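Local coordinates for protein Nrps/pks (Streptomyces albus, PDB 4OPE) that probably catalyses decarboxylative Claisen condensation as a ketosynthase domain of the oxazolomycin polyketide synthase, extending the growing chain, at residues F27-D36 with L366-L377. Sequence-based numbering, arbitrary orientation.
Sequences FWRNLREGRD and LQFRHQELVPSL
Trp28 and His370 lie against each other as an offset stack: the five-membered ring of the indole and the imidazole have centroids 3.7 Å apart and planes inclined by only 17°. In Trp28, CG stands opposite the backbone N (chi1 176°), carrying the indole across to helix 366-370; His370 CG lies anti to its own carbonyl carbon, and its ring meets the indole face. Farther along the indole, its six-membered ring continues the contact with aliphatic groups, CE3 lying 3.4 Å from Leu366 CB and CH2 3.5 Å from Val374 CG1, the valine methyl approaching obliquely. On the face opposite His370, Arg32 CG sits 3.5 Å above the indole plane, toward the rim. The arginine chain bends at chi3 and brings the guanidinium edge-on to Glu372, nearly coplanar with the carboxylate. A single nitrogen, Arg32 NH2, reaches both oxygens of this salt bridge: Glu372 OE2 at 2.7 Å, and the syn lone pair of OE1 at 3.0 Å in a nearly straight bond (170°). Glu372 OE1 also meets the indole rim near its plane, at Trp28 CZ2. With an alanine here instead of the tryptophan, the imidazole of His370 loses its stacking partner and would probably be freer to turn, while a gap is likely to open between Leu366 CB and Val374 CG1. Beyond the helix, Gly34 closes a Schellman motif with positive phi, where Pro375 CG packs 3.9 Å from Gly34 CA; Leu377 CD2 lies 3.4 Å from Gly34 O. A water bridges Leu31 O and Pro375 O. In this thiolase-like ketosynthase fold, Leu366 and His370 thus join helix 356-370 to helix 24-33, nearly perpendicular in their local segments, through apolar and aromatic surfaces. Segment 372-377 packs along helix 24-33 and its C-terminal turn, where the salt bridge ties Arg32 to strand 372-373 and adds charge complementarity at the more exposed margin.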
loop_
_atom_site.group_PDB
_atom_site.type_symbol
_atom_site.label_atom_id
_atom_site.label_comp_id
_atom_site.label_asym_id
_atom_site.label_seq_id
_atom_site.Cartn_x
_atom_site.Cartn_y
_atom_site.Cartn_z
ATOM N N PHE A 27 -8.306 2.753 -26.799
ATOM C CA PHE A 27 -7.074 3.344 -26.347
ATOM C C PHE A 27 -6.039 3.295 -27.433
ATOM O O PHE A 27 -5.324 4.277 -27.686
ATOM C CB PHE A 27 -6.584 2.570 -25.119
ATOM C CG PHE A 27 -5.437 3.214 -24.345
ATOM C CD1 PHE A 27 -5.396 4.568 -24.117
ATOM C CD2 PHE A 27 -4.433 2.423 -23.800
ATOM C CE1 PHE A 27 -4.362 5.125 -23.362
ATOM C CE2 PHE A 27 -3.407 2.974 -23.043
ATOM C CZ PHE A 27 -3.366 4.318 -22.830
ATOM N N TRP A 28 -5.965 2.148 -28.096
ATOM C CA TRP A 28 -4.941 1.931 -29.115
ATOM C C TRP A 28 -5.143 2.848 -30.297
ATOM O O TRP A 28 -4.212 3.473 -30.713
ATOM C CB TRP A 28 -4.861 0.489 -29.575
ATOM C CG TRP A 28 -3.855 0.347 -30.683
ATOM C CD1 TRP A 28 -4.106 0.006 -31.983
ATOM C CD2 TRP A 28 -2.441 0.607 -30.611
ATOM N NE1 TRP A 28 -2.950 0.012 -32.709
ATOM C CE2 TRP A 28 -1.908 0.370 -31.900
ATOM C CE3 TRP A 28 -1.578 1.011 -29.593
ATOM C CZ2 TRP A 28 -0.556 0.506 -32.188
ATOM C CZ3 TRP A 28 -0.192 1.130 -29.882
ATOM C CH2 TRP A 28 0.288 0.889 -31.167
ATOM N N ARG A 29 -6.357 2.911 -30.810
ATOM C CA ARG A 29 -6.764 3.866 -31.835
ATOM C C ARG A 29 -6.254 5.281 -31.510
ATOM O O ARG A 29 -5.611 5.963 -32.369
ATOM C CB ARG A 29 -8.289 3.929 -31.869
ATOM C CG ARG A 29 -8.981 3.677 -33.197
ATOM C CD ARG A 29 -9.789 2.371 -33.217
ATOM N NE ARG A 29 -10.783 2.275 -32.137
ATOM C CZ ARG A 29 -11.369 1.140 -31.740
ATOM N NH1 ARG A 29 -11.095 -0.026 -32.339
ATOM N NH2 ARG A 29 -12.230 1.165 -30.728
ATOM N N ASN A 30 -6.532 5.712 -30.264
ATOM C CA ASN A 30 -6.183 7.061 -29.820
ATOM C C ASN A 30 -4.696 7.295 -29.774
ATOM O O ASN A 30 -4.227 8.332 -30.197
ATOM C CB ASN A 30 -6.747 7.333 -28.452
ATOM C CG ASN A 30 -8.252 7.397 -28.441
ATOM O OD1 ASN A 30 -8.907 7.300 -29.496
ATOM N ND2 ASN A 30 -8.825 7.553 -27.232
ATOM N N LEU A 31 -3.945 6.350 -29.222
ATOM C CA LEU A 31 -2.476 6.440 -29.245
ATOM C C LEU A 31 -2.000 6.470 -30.663
ATOM O O LEU A 31 -1.126 7.226 -30.989
ATOM C CB LEU A 31 -1.829 5.216 -28.593
ATOM C CG LEU A 31 -2.087 5.080 -27.098
ATOM C CD1 LEU A 31 -1.896 3.647 -26.627
ATOM C CD2 LEU A 31 -1.194 6.015 -26.309
ATOM N N ARG A 32 -2.548 5.613 -31.500
ATOM C CA ARG A 32 -2.057 5.460 -32.878
ATOM C C ARG A 32 -2.240 6.749 -33.673
ATOM O O ARG A 32 -1.368 7.137 -34.376
ATOM C CB ARG A 32 -2.771 4.298 -33.619
ATOM C CG ARG A 32 -1.803 3.417 -34.413
ATOM C CD ARG A 32 -2.467 2.333 -35.242
ATOM N NE ARG A 32 -2.847 2.848 -36.548
ATOM C CZ ARG A 32 -2.166 2.702 -37.687
ATOM N NH1 ARG A 32 -2.649 3.254 -38.787
ATOM N NH2 ARG A 32 -1.020 2.024 -37.759
ATOM N N GLU A 33 -3.373 7.411 -33.509
ATOM C CA GLU A 33 -3.687 8.639 -34.227
ATOM C C GLU A 33 -3.086 9.905 -33.596
ATOM O O GLU A 33 -3.225 11.009 -34.153
ATOM C CB GLU A 33 -5.199 8.806 -34.295
ATOM C CG GLU A 33 -5.911 7.752 -35.151
ATOM C CD GLU A 33 -7.413 7.606 -34.843
ATOM O OE1 GLU A 33 -8.059 8.612 -34.399
ATOM O OE2 GLU A 33 -7.929 6.461 -35.044
ATOM N N GLY A 34 -2.427 9.764 -32.446
ATOM C CA GLY A 34 -1.888 10.909 -31.747
ATOM C C GLY A 34 -3.007 11.798 -31.235
ATOM O O GLY A 34 -2.936 13.019 -31.359
ATOM N N ARG A 35 -4.032 11.205 -30.638
ATOM C CA ARG A 35 -5.179 11.965 -30.214
ATOM C C ARG A 35 -4.980 12.662 -28.899
ATOM O O ARG A 35 -4.497 12.096 -27.938
ATOM C CB ARG A 35 -6.381 11.064 -30.102
ATOM C CG ARG A 35 -7.655 11.752 -29.631
ATOM C CD ARG A 35 -8.767 10.712 -29.676
ATOM N NE ARG A 35 -10.079 11.298 -29.534
ATOM C CZ ARG A 35 -11.209 10.622 -29.369
ATOM N NH1 ARG A 35 -11.193 9.297 -29.314
ATOM N NH2 ARG A 35 -12.364 11.278 -29.238
ATOM N N ASP A 36 -5.410 13.914 -28.856
ATOM C CA ASP A 36 -5.327 14.691 -27.649
ATOM C C ASP A 36 -6.638 14.505 -26.966
ATOM O O ASP A 36 -7.648 14.977 -27.466
ATOM C CB ASP A 36 -5.111 16.144 -27.979
ATOM C CG ASP A 36 -5.017 17.007 -26.748
ATOM O OD1 ASP A 36 -5.338 16.521 -25.622
ATOM O OD2 ASP A 36 -4.603 18.177 -26.926
ATOM N N LEU A 366 0.688 -2.576 -25.874
ATOM C CA LEU A 366 0.056 -2.410 -27.176
ATOM C C LEU A 366 1.100 -2.180 -28.226
ATOM O O LEU A 366 0.980 -2.659 -29.324
ATOM C CB LEU A 366 -0.945 -1.243 -27.178
ATOM C CG LEU A 366 -2.143 -1.568 -26.291
ATOM C CD1 LEU A 366 -2.981 -0.362 -25.862
ATOM C CD2 LEU A 366 -2.974 -2.642 -27.005
ATOM N N GLN A 367 2.140 -1.451 -27.893
ATOM C CA GLN A 367 3.212 -1.266 -28.866
ATOM C C GLN A 367 3.805 -2.650 -29.254
ATOM O O GLN A 367 3.946 -2.958 -30.446
ATOM C CB GLN A 367 4.246 -0.246 -28.366
ATOM C CG GLN A 367 3.700 1.165 -28.441
ATOM C CD GLN A 367 4.722 2.273 -28.168
ATOM O OE1 GLN A 367 4.545 3.414 -28.571
ATOM N NE2 GLN A 367 5.789 1.937 -27.495
ATOM N N PHE A 368 4.107 -3.481 -28.258
ATOM C CA PHE A 368 4.621 -4.802 -28.524
ATOM C C PHE A 368 3.670 -5.518 -29.471
ATOM O O PHE A 368 4.107 -6.041 -30.519
ATOM C CB PHE A 368 4.772 -5.616 -27.255
ATOM C CG PHE A 368 5.982 -5.269 -26.409
ATOM C CD1 PHE A 368 7.071 -4.592 -26.910
ATOM C CD2 PHE A 368 6.031 -5.691 -25.085
ATOM C CE1 PHE A 368 8.177 -4.330 -26.099
ATOM C CE2 PHE A 368 7.132 -5.441 -24.273
ATOM C CZ PHE A 368 8.214 -4.755 -24.787
ATOM N N ARG A 369 2.378 -5.499 -29.155
ATOM C CA ARG A 369 1.426 -6.288 -29.922
ATOM C C ARG A 369 1.344 -5.845 -31.392
ATOM O O ARG A 369 1.360 -6.671 -32.277
ATOM C CB ARG A 369 0.030 -6.257 -29.314
ATOM C CG ARG A 369 -0.995 -6.810 -30.298
ATOM C CD ARG A 369 -2.390 -7.032 -29.728
ATOM N NE ARG A 369 -2.372 -7.849 -28.502
ATOM C CZ ARG A 369 -3.369 -7.935 -27.606
ATOM N NH1 ARG A 369 -4.516 -7.261 -27.769
ATOM N NH2 ARG A 369 -3.214 -8.700 -26.527
ATOM N N HIS A 370 1.218 -4.543 -31.630
ATOM C CA HIS A 370 1.110 -4.022 -32.968
ATOM C C HIS A 370 2.454 -3.629 -33.585
ATOM O O HIS A 370 2.503 -3.236 -34.718
ATOM C CB HIS A 370 0.196 -2.802 -32.970
ATOM C CG HIS A 370 -1.163 -3.072 -32.434
ATOM N ND1 HIS A 370 -2.098 -3.801 -33.128
ATOM C CD2 HIS A 370 -1.758 -2.694 -31.283
ATOM C CE1 HIS A 370 -3.210 -3.881 -32.419
ATOM N NE2 HIS A 370 -3.033 -3.211 -31.296
ATOM N N GLN A 371 3.538 -3.726 -32.848
ATOM C CA GLN A 371 4.865 -3.484 -33.412
ATOM C C GLN A 371 4.984 -2.108 -34.056
ATOM O O GLN A 371 5.556 -1.946 -35.138
ATOM C CB GLN A 371 5.221 -4.573 -34.395
ATOM C CG GLN A 371 5.238 -5.941 -33.765
ATOM C CD GLN A 371 5.602 -7.027 -34.750
ATOM O OE1 GLN A 371 5.303 -6.939 -35.929
ATOM N NE2 GLN A 371 6.251 -8.054 -34.270
ATOM N N GLU A 372 4.468 -1.120 -33.345
ATOM C CA GLU A 372 4.474 0.245 -33.783
ATOM C C GLU A 372 4.851 1.109 -32.626
ATOM O O GLU A 372 4.560 0.784 -31.494
ATOM C CB GLU A 372 3.092 0.678 -34.300
ATOM C CG GLU A 372 2.727 0.056 -35.617
ATOM C CD GLU A 372 1.429 0.585 -36.200
ATOM O OE1 GLU A 372 0.413 0.706 -35.497
ATOM O OE2 GLU A 372 1.402 0.867 -37.419
ATOM N N LEU A 373 5.503 2.221 -32.938
ATOM C CA LEU A 373 5.746 3.285 -31.975
ATOM C C LEU A 373 4.847 4.432 -32.301
ATOM O O LEU A 373 4.851 4.920 -33.420
ATOM C CB LEU A 373 7.178 3.774 -32.014
ATOM C CG LEU A 373 8.170 2.661 -31.766
ATOM C CD1 LEU A 373 9.540 3.154 -32.168
ATOM C CD2 LEU A 373 8.127 2.197 -30.328
ATOM N N VAL A 374 4.099 4.882 -31.297
ATOM C CA VAL A 374 3.095 5.915 -31.495
ATOM C C VAL A 374 3.624 7.300 -31.150
ATOM O O VAL A 374 4.583 7.422 -30.410
ATOM C CB VAL A 374 1.878 5.613 -30.658
ATOM C CG1 VAL A 374 1.360 4.224 -30.997
ATOM C CG2 VAL A 374 2.213 5.727 -29.172
ATOM N N PRO A 375 2.992 8.350 -31.698
ATOM C CA PRO A 375 3.336 9.726 -31.394
ATOM C C PRO A 375 3.211 10.078 -29.921
ATOM O O PRO A 375 2.190 9.768 -29.277
ATOM C CB PRO A 375 2.266 10.545 -32.121
ATOM C CG PRO A 375 1.539 9.633 -32.993
ATOM C CD PRO A 375 1.755 8.246 -32.491
ATOM N N SER A 376 4.240 10.765 -29.426
ATOM C CA SER A 376 4.185 11.566 -28.203
ATOM C C SER A 376 3.845 13.028 -28.588
ATOM O O SER A 376 4.486 13.577 -29.428
ATOM C CB SER A 376 5.544 11.513 -27.491
ATOM O OG SER A 376 5.387 11.565 -26.101
ATOM N N LEU A 377 2.859 13.645 -27.942
ATOM C CA LEU A 377 2.297 14.904 -28.392
ATOM C C LEU A 377 2.970 16.102 -27.758
ATOM O O LEU A 377 3.757 15.965 -26.809
ATOM C CB LEU A 377 0.794 14.957 -28.079
ATOM C CG LEU A 377 -0.132 14.144 -28.999
ATOM C CD1 LEU A 377 0.252 12.709 -28.998
ATOM C CD2 LEU A 377 -1.558 14.183 -28.528
HETATM O O HOH W 1 -0.476 9.360 -29.077
#